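Local coordinates for malonyl CoA-acyl carrier protein transacylase (Bartonella henselae, PDB 3QAT) that probably catalyses transfer of the malonyl group from malonyl-CoA to acyl carrier protein, a step that supplies the building block for fatty acid synthesis, at residues Lys23-Gln28 / Ser73-Arg78; Lys147-Ile152 / Ile173-Glu178. All coordinates share one frame; numbering follows the deposited sequence. Where two conformers were deposited one is given.

Interaction 1: Lys23-Gln28 / Ser73-Arg78; sequences KVLTEQ and SMAVIR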
loop_
_atom_site.group_PDB
_atom_site.type_symbol
_atom_site.label_atom_id
_atom_site.label_comp_id
_atom_site.label_asym_id
_atom_site.label_seq_id
_atom_site.Cartn_x
_atom_site.Cartn_y
_atom_site.Cartn_z
ATOM N N LYS A 23 9.465 7.257 -15.131
ATOM C CA LYS A 23 9.714 7.960 -16.407
ATOM C C LYS A 23 10.808 7.242 -17.200
ATOM O O LYS A 23 10.626 6.946 -18.389
ATOM C CB LYS A 23 10.084 9.439 -16.190
ATOM C CG LYS A 23 10.432 10.223 -17.473
ATOM C CD LYS A 23 9.216 10.365 -18.376
ATOM C CE LYS A 23 9.576 10.905 -19.748
ATOM N NZ LYS A 23 8.348 11.079 -20.568
ATOM N N VAL A 24 11.922 6.945 -16.532
ATOM C CA VAL A 24 13.020 6.223 -17.205
ATOM C C VAL A 24 12.571 4.857 -17.751
ATOM O O VAL A 24 12.913 4.478 -18.889
ATOM C CB VAL A 24 14.257 6.090 -16.289
ATOM C CG1 VAL A 24 15.322 5.147 -16.917
ATOM C CG2 VAL A 24 14.828 7.487 -16.018
ATOM N N LEU A 25 11.779 4.137 -16.958
ATOM C CA LEU A 25 11.282 2.840 -17.381
ATOM C C LEU A 25 10.417 2.975 -18.647
ATOM O O LEU A 25 10.527 2.142 -19.545
ATOM C CB LEU A 25 10.507 2.146 -16.248
ATOM C CG LEU A 25 10.469 0.617 -16.336
ATOM C CD1 LEU A 25 11.871 0.014 -16.058
ATOM C CD2 LEU A 25 9.425 0.041 -15.366
ATOM N N THR A 26 9.591 4.021 -18.726
ATOM C CA THR A 26 8.777 4.257 -19.930
ATOM C C THR A 26 9.609 4.570 -21.171
ATOM O O THR A 26 9.186 4.258 -22.282
ATOM C CB THR A 26 7.698 5.350 -19.783
ATOM O OG1 THR A 26 8.303 6.636 -19.644
ATOM C CG2 THR A 26 6.785 5.085 -18.609
ATOM N N GLU A 27 10.768 5.190 -20.964
ATOM C CA GLU A 27 11.687 5.507 -22.073
ATOM C C GLU A 27 12.369 4.245 -22.596
ATOM O O GLU A 27 12.669 4.152 -23.796
ATOM C CB GLU A 27 12.711 6.555 -21.622
ATOM C CG GLU A 27 12.077 7.922 -21.433
ATOM C CD GLU A 27 12.981 8.921 -20.728
ATOM O OE1 GLU A 27 13.975 8.502 -20.086
ATOM O OE2 GLU A 27 12.677 10.133 -20.810
ATOM N N GLN A 28 12.562 3.270 -21.707
ATOM C CA GLN A 28 13.328 2.043 -21.970
ATOM C C GLN A 28 12.476 0.890 -22.503
ATOM O O GLN A 28 12.972 0.050 -23.257
ATOM C CB GLN A 28 14.029 1.565 -20.689
ATOM C CG GLN A 28 15.159 2.457 -20.191
ATOM C CD GLN A 28 15.638 2.043 -18.805
ATOM O OE1 GLN A 28 14.840 1.652 -17.937
ATOM N NE2 GLN A 28 16.946 2.119 -18.592
ATOM N N SER A 73 4.055 0.341 -10.273
ATOM C CA SER A 73 4.178 -1.082 -9.964
ATOM C C SER A 73 3.815 -1.959 -11.164
ATOM O O SER A 73 4.536 -2.913 -11.504
ATOM C CB SER A 73 3.318 -1.478 -8.757
ATOM O OG SER A 73 3.859 -1.001 -7.541
ATOM N N MET A 74 2.704 -1.623 -11.804
ATOM C CA MET A 74 2.253 -2.436 -12.966
ATOM C C MET A 74 3.173 -2.282 -14.178
ATOM O O MET A 74 3.351 -3.233 -14.935
ATOM C CB MET A 74 0.795 -2.120 -13.321
ATOM C CG MET A 74 -0.190 -2.770 -12.340
ATOM S SD MET A 74 0.010 -4.577 -12.154
ATOM C CE MET A 74 -0.152 -5.137 -13.853
ATOM N N ALA A 75 3.797 -1.109 -14.347
ATOM C CA ALA A 75 4.813 -0.964 -15.415
ATOM C C ALA A 75 5.966 -1.957 -15.160
ATOM O O ALA A 75 6.402 -2.663 -16.080
ATOM C CB ALA A 75 5.360 0.469 -15.464
ATOM N N VAL A 76 6.450 -2.024 -13.924
ATOM C CA VAL A 76 7.485 -3.015 -13.582
ATOM C C VAL A 76 7.006 -4.450 -13.867
ATOM O O VAL A 76 7.744 -5.235 -14.502
ATOM C CB VAL A 76 7.947 -2.875 -12.129
ATOM C CG1 VAL A 76 8.888 -4.047 -11.743
ATOM C CG2 VAL A 76 8.642 -1.542 -11.936
ATOM N N ILE A 77 5.785 -4.795 -13.440
ATOM C CA ILE A 77 5.252 -6.146 -13.682
ATOM C C ILE A 77 5.228 -6.458 -15.183
ATOM O O ILE A 77 5.636 -7.556 -15.614
ATOM C CB ILE A 77 3.838 -6.358 -13.057
ATOM C CG1 ILE A 77 3.887 -6.316 -11.509
ATOM C CG2 ILE A 77 3.177 -7.684 -13.582
ATOM C CD1 ILE A 77 4.647 -7.518 -10.829
ATOM N N ARG A 78 4.728 -5.508 -15.979
ATOM C CA ARG A 78 4.592 -5.787 -17.410
ATOM C C ARG A 78 5.933 -5.952 -18.093
ATOM O O ARG A 78 6.069 -6.812 -18.980
ATOM C CB ARG A 78 3.772 -4.715 -18.122
ATOM C CG ARG A 78 2.357 -4.690 -17.652
ATOM C CD ARG A 78 1.529 -5.691 -18.404
ATOM N NE ARG A 78 0.122 -5.576 -18.015
ATOM C CZ ARG A 78 -0.748 -4.715 -18.564
ATOM N NH1 ARG A 78 -0.372 -3.850 -19.496
ATOM N NH2 ARG A 78 -1.993 -4.713 -18.157
#
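Leu25 and Ala75 mark the closest approach of two helical backbones, the short helix 23-28 and the second half of helix 62-82, with 7.8 Å between their CA atoms. A single methyl does the touching from the first helix: CD2 of Leu25 reaches across and settles over the Ala75-Val76 peptide. CD2 of Leu25 lies 4.1 Å from CB of Ala75 and 3.9 Å from CG2 of Val76, and 4.0 Å from the backbone C of Ala75. The leucine carries its CG anti to the backbone N, somewhat off the ideal value (chi1 -155°), which sends the branch across the gap, and its side chain meets that of Val76 at about a right angle. The small Ala75 lets the methyl come down close to the main chain. Ala32 of helix 30-43 touches both Leu25 and Ala75, and Ile309 of helix 306-316 touches both Leu25 and Val76, which makes the site a junction of four helices. On the short helix, Lys23 O accepts two bonds, from Glu27 N and from Thr26 OG1, the latter at 2.7 Å. No hydrogen bond crosses between the segments; the side chains that meet are all apolar and buried, so cohesion rests on dispersion and exclusion of water.

Interaction 2: Lys147-Ile152 / Ile173-Glu178; sequences KDVEEI and IVISGE
Val149 projects from helix 146-155 onto strand 172-176, where Ile173 and Ile175, two residues apart and so on the same face of the strand, receive it. From its CB, which points at the strand, the side chain forks into two methyls, both of which touch Ile173, and CG1 reaches Ile175 as well. CG1 of Val149 stands anti to the backbone N (chi1 177°) and is directed at the strand between the two isoleucines: it meets CG2 of Ile175 at 3.5 Å, tighter than ordinary van der Waals contact, and lies 4.0 Å from CG2 of Ile173. The other methyl, CG2 of Val149, turns to the far end of Ile173 and touches its CD1 at 3.9 Å. Ile173 thus brings both a branch methyl and the tip of its longer arm to the valine, the two side chains running past each other in opposite directions. Ile175 offers its shorter branch alone; with its CG1 placed between the backbone N and the carbonyl carbon (chi1 56°), CG2 is left facing Val149.

Leu141 and Leu144 also touch Val149, and Ala185 of helix 179-191 touches both Ile175 and Ile152. Backbone hydrogen bonds tie Ile173 to Leu141 and Ile175 to Ala139, fixing the strand beside 136-142, while Val174 faces away from the helix. A helix residue packed on alternate residues of one strand in a mixed, largely antiparallel sheet is characteristic of an alpha/beta layer, consistent with the smaller, ferredoxin-like subdomain of malonyl-CoA:ACP transacylases.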
loop_
_atom_site.group_PDB
_atom_site.type_symbol
_atom_site.label_atom_id
_atom_site.label_comp_id
_atom_site.label_asym_id
_atom_site.label_seq_id
_atom_site.Cartn_x
_atom_site.Cartn_y
_atom_site.Cartn_z
ATOM N N LYS A 147 0.669 -3.165 22.121
ATOM C CA LYS A 147 -0.042 -3.144 23.400
ATOM C C LYS A 147 -0.027 -1.761 24.057
ATOM O O LYS A 147 -1.076 -1.255 24.474
ATOM C CB LYS A 147 0.522 -4.209 24.361
ATOM N N ASP A 148 1.156 -1.154 24.130
ATOM C CA ASP A 148 1.324 0.157 24.748
ATOM C C ASP A 148 0.630 1.259 23.944
ATOM O O ASP A 148 0.105 2.206 24.514
ATOM C CB ASP A 148 2.806 0.492 24.919
ATOM C CG ASP A 148 3.495 -0.386 25.967
ATOM O OD1 ASP A 148 2.808 -1.208 26.622
ATOM O OD2 ASP A 148 4.729 -0.257 26.112
ATOM N N VAL A 149 0.634 1.138 22.619
ATOM C CA VAL A 149 -0.073 2.133 21.812
ATOM C C VAL A 149 -1.588 1.958 21.958
ATOM O O VAL A 149 -2.316 2.942 22.007
ATOM C CB VAL A 149 0.384 2.148 20.339
ATOM C CG1 VAL A 149 -0.449 3.171 19.521
ATOM C CG2 VAL A 149 1.859 2.470 20.260
ATOM N N GLU A 150 -2.055 0.706 22.047
ATOM C CA GLU A 150 -3.484 0.427 22.268
ATOM C C GLU A 150 -3.949 1.041 23.597
ATOM O O GLU A 150 -5.050 1.593 23.699
ATOM C CB GLU A 150 -3.777 -1.093 22.178
ATOM C CG GLU A 150 -3.783 -1.599 20.716
ATOM C CD GLU A 150 -3.934 -3.119 20.539
ATOM O OE1 GLU A 150 -3.702 -3.892 21.496
ATOM O OE2 GLU A 150 -4.283 -3.541 19.410
ATOM N N GLU A 151 -3.066 0.997 24.589
ATOM C CA GLU A 151 -3.330 1.622 25.870
ATOM C C GLU A 151 -3.418 3.157 25.750
ATOM O O GLU A 151 -4.312 3.777 26.326
ATOM C CB GLU A 151 -2.273 1.186 26.880
ATOM C CG GLU A 151 -2.701 1.377 28.326
ATOM C CD GLU A 151 -1.516 1.423 29.273
ATOM O OE1 GLU A 151 -0.452 0.837 28.952
ATOM O OE2 GLU A 151 -1.653 2.058 30.345
ATOM N N ILE A 152 -2.523 3.763 24.964
ATOM C CA ILE A 152 -2.610 5.205 24.713
ATOM C C ILE A 152 -3.940 5.555 24.035
ATOM O O ILE A 152 -4.558 6.559 24.356
ATOM C CB ILE A 152 -1.433 5.731 23.854
ATOM C CG1 ILE A 152 -0.097 5.575 24.611
ATOM C CG2 ILE A 152 -1.658 7.191 23.514
ATOM C CD1 ILE A 152 1.141 5.892 23.791
ATOM N N ILE A 173 4.663 2.345 14.425
ATOM C CA ILE A 173 3.205 2.252 14.498
ATOM C C ILE A 173 2.619 3.616 14.110
ATOM O O ILE A 173 3.076 4.656 14.600
ATOM C CB ILE A 173 2.734 1.804 15.905
ATOM C CG1 ILE A 173 3.125 0.330 16.171
ATOM C CG2 ILE A 173 1.197 2.011 16.067
ATOM C CD1 ILE A 173 2.826 -0.160 17.561
ATOM N N VAL A 174 1.640 3.610 13.202
ATOM C CA VAL A 174 0.944 4.832 12.810
ATOM C C VAL A 174 -0.442 4.824 13.429
ATOM O O VAL A 174 -1.150 3.818 13.342
ATOM C CB VAL A 174 0.827 4.929 11.278
ATOM C CG1 VAL A 174 0.239 6.265 10.888
ATOM C CG2 VAL A 174 2.215 4.754 10.646
ATOM N N ILE A 175 -0.803 5.914 14.097
ATOM C CA ILE A 175 -2.147 6.055 14.664
ATOM C C ILE A 175 -2.971 7.064 13.853
ATOM O O ILE A 175 -2.433 7.842 13.060
ATOM C CB ILE A 175 -2.116 6.469 16.161
ATOM C CG1 ILE A 175 -1.324 7.759 16.350
ATOM C CG2 ILE A 175 -1.550 5.309 16.995
ATOM C CD1 ILE A 175 -1.389 8.320 17.788
ATOM N N SER A 176 -4.278 7.051 14.081
ATOM C CA SER A 176 -5.217 7.811 13.252
ATOM C C SER A 176 -6.515 8.024 14.003
ATOM O O SER A 176 -6.893 7.197 14.835
ATOM C CB SER A 176 -5.494 7.015 11.970
ATOM O OG SER A 176 -6.364 7.720 11.100
ATOM N N GLY A 177 -7.216 9.094 13.666
ATOM C CA GLY A 177 -8.537 9.347 14.268
ATOM C C GLY A 177 -8.822 10.823 14.373
ATOM O O GLY A 177 -8.407 11.625 13.518
ATOM N N GLU A 178 -9.561 11.198 15.417
ATOM C CA GLU A 178 -9.936 12.594 15.546
ATOM C C GLU A 178 -8.768 13.456 15.976
ATOM O O GLU A 178 -7.953 13.042 16.804
ATOM C CB GLU A 178 -11.100 12.747 16.509
ATOM C CG GLU A 178 -12.387 12.156 15.954
ATOM C CD GLU A 178 -13.511 12.179 16.955
ATOM O OE1 GLU A 178 -13.402 11.518 18.014
ATOM O OE2 GLU A 178 -14.522 12.864 16.664
#

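Overall arrangement
Both segments of interaction 1 precede those of interaction 2 in the chain, and the two contacts sit on opposite sides of the chain's centre, their own centres about 37 Å apart and their nearest atoms about 19 Å apart. They share no helix or strand. Interaction 1 joins helices 23-28 and 62-82; the latter also packs on strand 6-11 of the four-stranded parallel sheet. Interaction 2 belongs to the mixed sheet containing strands 136-142, 172-176 and 162-169, with helices 146-155 and 179-191 laid against it. Because interaction 1 lies beside the parallel sheet and interaction 2 on the mixed sheet, the two probably report on the larger alpha/beta body and the smaller subdomain of one acyl transferase domain.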